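Local coordinates for aminotransferase, class III (Deinococcus radiodurans, PDB 3I4J), which probably binds pyridoxal phosphate and uses it to transfer amino groups, as class-III aminotransferases do, at residues C[123-128]-C[192-197]; C[349-354]-C[403-408]. The protein carries 1 engineered substitution. One frame throughout, in Å; residues are numbered along the deposited sequence.

Contact 1. Residues C[123-128]-C[192-197]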
loop_
_atom_site.group_PDB
_atom_site.type_symbol
_atom_site.label_atom_id
_atom_site.label_comp_id
_atom_site.label_asym_id
_atom_site.label_seq_id
_atom_site.Cartn_x
_atom_site.Cartn_y
_atom_site.Cartn_z
ATOM N N LYS C 123 -14.247 -6.546 21.220
ATOM C CA LYS C 123 -12.900 -7.044 21.471
ATOM C C LYS C 123 -12.339 -7.950 20.385
ATOM O O LYS C 123 -13.053 -8.765 19.799
ATOM C CB LYS C 123 -12.854 -7.783 22.811
ATOM C CG LYS C 123 -13.273 -6.918 23.988
ATOM C CD LYS C 123 -13.390 -7.726 25.274
ATOM C CE LYS C 123 -13.854 -6.850 26.429
ATOM N NZ LYS C 123 -14.067 -7.638 27.697
ATOM N N VAL C 124 -11.046 -7.792 20.114
ATOM C CA VAL C 124 -10.370 -8.620 19.130
ATOM C C VAL C 124 -9.246 -9.339 19.856
ATOM O O VAL C 124 -8.246 -8.738 20.235
ATOM C CB VAL C 124 -9.767 -7.793 17.975
ATOM C CG1 VAL C 124 -9.056 -8.728 16.994
ATOM C CG2 VAL C 124 -10.863 -7.013 17.255
ATOM N N ILE C 125 -9.435 -10.630 20.087
ATOM C CA ILE C 125 -8.426 -11.415 20.768
ATOM C C ILE C 125 -7.300 -11.752 19.807
ATOM O O ILE C 125 -7.552 -12.161 18.676
ATOM C CB ILE C 125 -9.004 -12.745 21.292
ATOM C CG1 ILE C 125 -10.114 -12.463 22.307
ATOM C CG2 ILE C 125 -7.887 -13.589 21.920
ATOM C CD1 ILE C 125 -10.885 -13.693 22.737
ATOM N N THR C 126 -6.064 -11.539 20.253
ATOM C CA THR C 126 -4.895 -11.899 19.469
ATOM C C THR C 126 -4.032 -12.751 20.393
ATOM O O THR C 126 -4.276 -12.813 21.596
ATOM C CB THR C 126 -4.113 -10.668 18.936
ATOM O OG1 THR C 126 -3.752 -9.805 20.018
ATOM C CG2 THR C 126 -4.976 -9.907 17.927
ATOM N N ARG C 127 -3.019 -13.395 19.841
ATOM C CA ARG C 127 -2.197 -14.307 20.625
ATOM C C ARG C 127 -0.725 -13.928 20.727
ATOM O O ARG C 127 -0.114 -13.504 19.747
ATOM C CB ARG C 127 -2.332 -15.699 20.002
ATOM C CG ARG C 127 -1.716 -16.853 20.768
ATOM C CD ARG C 127 -1.897 -18.137 19.949
ATOM N NE ARG C 127 -1.237 -18.009 18.650
ATOM C CZ ARG C 127 -1.457 -18.798 17.602
ATOM N NH1 ARG C 127 -2.328 -19.795 17.680
ATOM N NH2 ARG C 127 -0.806 -18.580 16.466
ATOM N N VAL C 128 -0.165 -14.088 21.922
ATOM C CA VAL C 128 1.244 -13.803 22.156
ATOM C C VAL C 128 2.028 -14.744 21.235
ATOM O O VAL C 128 1.677 -15.918 21.095
ATOM C CB VAL C 128 1.631 -14.091 23.632
ATOM C CG1 VAL C 128 3.123 -13.880 23.837
ATOM C CG2 VAL C 128 0.838 -13.190 24.570
ATOM N N ALA C 192 -15.615 -9.636 19.595
ATOM C CA ALA C 192 -15.959 -9.623 18.185
ATOM C C ALA C 192 -15.216 -10.684 17.385
ATOM O O ALA C 192 -15.775 -11.287 16.472
ATOM C CB ALA C 192 -15.675 -8.238 17.591
ATOM N N ALA C 193 -13.954 -10.927 17.720
ATOM C CA ALA C 193 -13.185 -11.895 16.949
ATOM C C ALA C 193 -11.936 -12.411 17.638
ATOM O O ALA C 193 -11.554 -11.947 18.710
ATOM C CB ALA C 193 -12.784 -11.265 15.600
ATOM N N PHE C 194 -11.325 -13.398 16.992
ATOM C CA PHE C 194 -10.066 -13.985 17.426
ATOM C C PHE C 194 -9.244 -14.050 16.155
ATOM O O PHE C 194 -9.668 -14.659 15.165
ATOM C CB PHE C 194 -10.236 -15.403 17.978
ATOM C CG PHE C 194 -8.928 -16.135 18.158
ATOM C CD1 PHE C 194 -7.934 -15.620 18.989
ATOM C CD2 PHE C 194 -8.674 -17.315 17.466
ATOM C CE1 PHE C 194 -6.702 -16.268 19.127
ATOM C CE2 PHE C 194 -7.446 -17.969 17.598
ATOM C CZ PHE C 194 -6.460 -17.443 18.429
ATOM N N MET C 195 -8.080 -13.409 16.172
ATOM C CA MET C 195 -7.204 -13.400 15.012
ATOM C C MET C 195 -5.860 -14.029 15.367
ATOM O O MET C 195 -5.286 -13.740 16.419
ATOM C CB MET C 195 -7.000 -11.954 14.510
ATOM C CG MET C 195 -6.130 -11.836 13.250
ATOM S SD MET C 195 -6.132 -10.158 12.501
ATOM C CE MET C 195 -5.460 -9.193 13.824
ATOM N N ALA C 196 -5.366 -14.897 14.489
ATOM C CA ALA C 196 -4.083 -15.551 14.713
ATOM C C ALA C 196 -3.418 -16.011 13.424
ATOM O O ALA C 196 -4.088 -16.279 12.426
ATOM C CB ALA C 196 -4.263 -16.754 15.647
ATOM N N GLU C 197 -2.088 -16.084 13.452
ATOM C CA GLU C 197 -1.319 -16.586 12.316
ATOM C C GLU C 197 -1.333 -18.091 12.575
ATOM O O GLU C 197 -0.945 -18.524 13.655
ATOM C CB GLU C 197 0.142 -16.136 12.381
ATOM C CG GLU C 197 0.403 -14.647 12.315
ATOM C CD GLU C 197 1.863 -14.327 12.596
ATOM O OE1 GLU C 197 2.253 -14.280 13.784
ATOM O OE2 GLU C 197 2.624 -14.142 11.629
HETATM O O HOH W 1 -0.860 -15.316 16.126
HETATM O O HOH W 2 -2.740 -13.425 17.068
#
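Ile125 and Phe194 pair near the middle of two neighbouring parallel strands, 123-127 and 191-196, inside the mixed central sheet of the pyridoxal-phosphate-dependent aminotransferase fold. The backbone bonds come first. Lys123 O takes two successive N-H groups, from Ala192 N and Ala193 N, and then Ile125 N gives to Ala193 O at 2.8 Å. Met195 N returns a nearly straight bond to Ile125 O (170° at the hydrogen). Beyond this point the strands part: Arg127 N and Met195 O are 4.1 Å from each other, and a water bridges them, accepting from the first and donating to the second.

Apolar contacts lie on both faces of the sheet. Ile125 CG2 touches Phe194 CD1 at 3.6 Å. Ile125 CB lies in the plane of that ring, at its edge; helix 178-186 covers this pair through Leu179. The side chains of Thr126 and Met195 lie side by side, pointing the same way, with Thr126 CG2 4.2 Å from Met195 CE.

Arg127 supplies the polar side-chain contact across the strands. Its chain turns at chi3 (60°) and stacks one guanidinium face on Ala196 CB, which lies 3.9 Å from the plane, over its centre, while NH1 reaches the hydroxyls of Tyr213 and Tyr214. A leucine here would probably leave both tyrosine hydroxyls without this partner and Glu197 O without its weak bond. At the guanidinium edge, NH2 makes that weak, bent bond of 2.8 Å to Glu197 O.

Contact 2. Residues C[349-354]-C[403-408]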
loop_
_atom_site.group_PDB
_atom_site.type_symbol
_atom_site.label_atom_id
_atom_site.label_comp_id
_atom_site.label_asym_id
_atom_site.label_seq_id
_atom_site.Cartn_x
_atom_site.Cartn_y
_atom_site.Cartn_z
ATOM N N THR C 349 7.288 -25.752 8.911
ATOM C CA THR C 349 6.010 -26.210 8.382
ATOM C C THR C 349 6.103 -25.788 6.919
ATOM O O THR C 349 6.042 -24.601 6.613
ATOM C CB THR C 349 4.803 -25.500 9.052
ATOM O OG1 THR C 349 4.812 -25.749 10.463
ATOM C CG2 THR C 349 3.503 -26.040 8.490
ATOM N N GLY C 350 6.270 -26.753 6.020
ATOM C CA GLY C 350 6.422 -26.409 4.617
ATOM C C GLY C 350 7.724 -25.627 4.496
ATOM O O GLY C 350 8.727 -26.002 5.103
ATOM N N LEU C 351 7.722 -24.533 3.737
ATOM C CA LEU C 351 8.933 -23.738 3.587
ATOM C C LEU C 351 8.975 -22.480 4.451
ATOM O O LEU C 351 9.489 -21.436 4.042
ATOM C CB LEU C 351 9.180 -23.393 2.113
ATOM C CG LEU C 351 9.914 -24.494 1.328
ATOM C CD1 LEU C 351 9.951 -24.157 -0.162
ATOM C CD2 LEU C 351 11.331 -24.650 1.879
ATOM N N LEU C 352 8.406 -22.588 5.648
ATOM C CA LEU C 352 8.443 -21.513 6.630
ATOM C C LEU C 352 9.154 -22.203 7.793
ATOM O O LEU C 352 8.581 -23.067 8.457
ATOM C CB LEU C 352 7.033 -21.074 7.036
ATOM C CG LEU C 352 6.974 -20.039 8.164
ATOM C CD1 LEU C 352 7.935 -18.908 7.865
ATOM C CD2 LEU C 352 5.553 -19.508 8.314
ATOM N N LEU C 353 10.413 -21.847 8.020
ATOM C CA LEU C 353 11.187 -22.491 9.076
ATOM C C LEU C 353 11.812 -21.495 10.032
ATOM O O LEU C 353 11.955 -20.317 9.711
ATOM C CB LEU C 353 12.286 -23.364 8.461
ATOM C CG LEU C 353 11.846 -24.407 7.427
ATOM C CD1 LEU C 353 11.952 -23.823 6.017
ATOM C CD2 LEU C 353 12.718 -25.645 7.554
ATOM N N GLY C 354 12.193 -21.980 11.211
ATOM C CA GLY C 354 12.800 -21.106 12.193
ATOM C C GLY C 354 13.889 -21.792 12.988
ATOM O O GLY C 354 13.853 -23.005 13.204
ATOM N N LEU C 403 13.662 -18.590 8.114
ATOM C CA LEU C 403 14.071 -19.009 6.779
ATOM C C LEU C 403 12.858 -19.373 5.931
ATOM O O LEU C 403 11.834 -19.823 6.439
ATOM C CB LEU C 403 15.017 -20.211 6.869
ATOM C CG LEU C 403 16.356 -19.996 7.585
ATOM C CD1 LEU C 403 17.043 -21.341 7.815
ATOM C CD2 LEU C 403 17.238 -19.075 6.754
ATOM N N GLY C 404 12.983 -19.178 4.627
ATOM C CA GLY C 404 11.885 -19.486 3.740
ATOM C C GLY C 404 12.204 -19.070 2.323
ATOM O O GLY C 404 11.820 -17.986 1.890
ATOM N N PRO C 405 12.920 -19.919 1.575
ATOM C CA PRO C 405 13.287 -19.626 0.190
ATOM C C PRO C 405 12.073 -19.792 -0.725
ATOM O O PRO C 405 11.011 -20.243 -0.287
ATOM C CB PRO C 405 14.378 -20.657 -0.092
ATOM C CG PRO C 405 13.901 -21.849 0.702
ATOM C CD PRO C 405 13.474 -21.217 2.010
ATOM N N PRO C 406 12.209 -19.417 -2.005
ATOM C CA PRO C 406 11.101 -19.543 -2.956
ATOM C C PRO C 406 10.604 -20.983 -3.046
ATOM O O PRO C 406 11.397 -21.926 -2.992
ATOM C CB PRO C 406 11.720 -19.064 -4.266
ATOM C CG PRO C 406 12.700 -18.027 -3.803
ATOM C CD PRO C 406 13.345 -18.698 -2.611
ATOM N N LEU C 407 9.291 -21.142 -3.186
ATOM C CA LEU C 407 8.670 -22.458 -3.279
ATOM C C LEU C 407 9.174 -23.249 -4.482
ATOM O O LEU C 407 9.001 -24.467 -4.557
ATOM C CB LEU C 407 7.148 -22.299 -3.353
ATOM C CG LEU C 407 6.401 -22.112 -2.027
ATOM C CD1 LEU C 407 7.177 -21.201 -1.102
ATOM C CD2 LEU C 407 4.996 -21.580 -2.290
ATOM N N SER C 408 9.799 -22.540 -5.415
ATOM C CA SER C 408 10.349 -23.133 -6.631
ATOM C C SER C 408 11.810 -23.573 -6.486
ATOM O O SER C 408 12.426 -24.031 -7.450
ATOM C CB SER C 408 10.231 -22.118 -7.769
ATOM O OG SER C 408 10.681 -20.845 -7.328
#
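Between Leu353 and Leu403 the flat groups that meet are peptide planes, and neither donor lies in the plane of the carbonyl it serves. Leu353 N approaches Leu403 O tilted 24° from that plane, whereas Leu403 N sits above the carbonyl plane of Leu353, 38° out of it. Both bonds are nonetheless nearly straight at the hydrogen and 2.9 Å long, N to O, for Leu353 N to Leu403 O and for Leu403 N to Leu353 O. The Pro405 ring, puckered rather than flat, meets Leu351: CD2 of the leucine comes to within 4.0 Å of Pro405 CG, the two side chains crossing at about a right angle.

The Leu353-Leu403 match is an antiparallel hydrogen-bonded pair, joining the middle strand 352-357 of a three-stranded antiparallel sheet to the end of strand 400-403. Ahead of the middle strand, a type II' turn from Thr349 to Leu352 closes the hairpin with strand 343-349, Gly350 taking the positive phi of its second position. Leu353 and Leu403 share one face of the sheet, where Leu333 of helix 318-339 touches both.

Past the pair, Gly404 passes close to the turn, its CA 3.1 Å from Leu351 O. A CB on Gly404 would clash with that oxygen. Leu351 O also accepts from Arg239 NH2, which binds Pro405 O as well, so one guanidinium nitrogen spans both segments. The other branch of Leu351, CD1, is anti to CA (chi2 172°) and extends over the chain at Pro406 and Leu407. There it lies 3.8 Å from Leu407 CA and 4.2 Å from Leu407 CD1.

Overall arrangement
Contact 1 belongs to the central mixed sheet, contact 2 to the small antiparallel sheet near the C-terminal end of the chain. They lie on opposite sides of the chain's centre, with their own centres 25 Å apart, and do not touch: their nearest atoms are about 7 Å from each other. The loop after strand 191-196 comes between them, since Val200 packs on Arg127 of contact 1 and Val199 on Leu352 of contact 2. In this fold pyridoxal phosphate usually sits near the C-terminal ends of the parallel strands, the end of contact 1 at Arg127 and Glu197. Neither contact touches the second subunit.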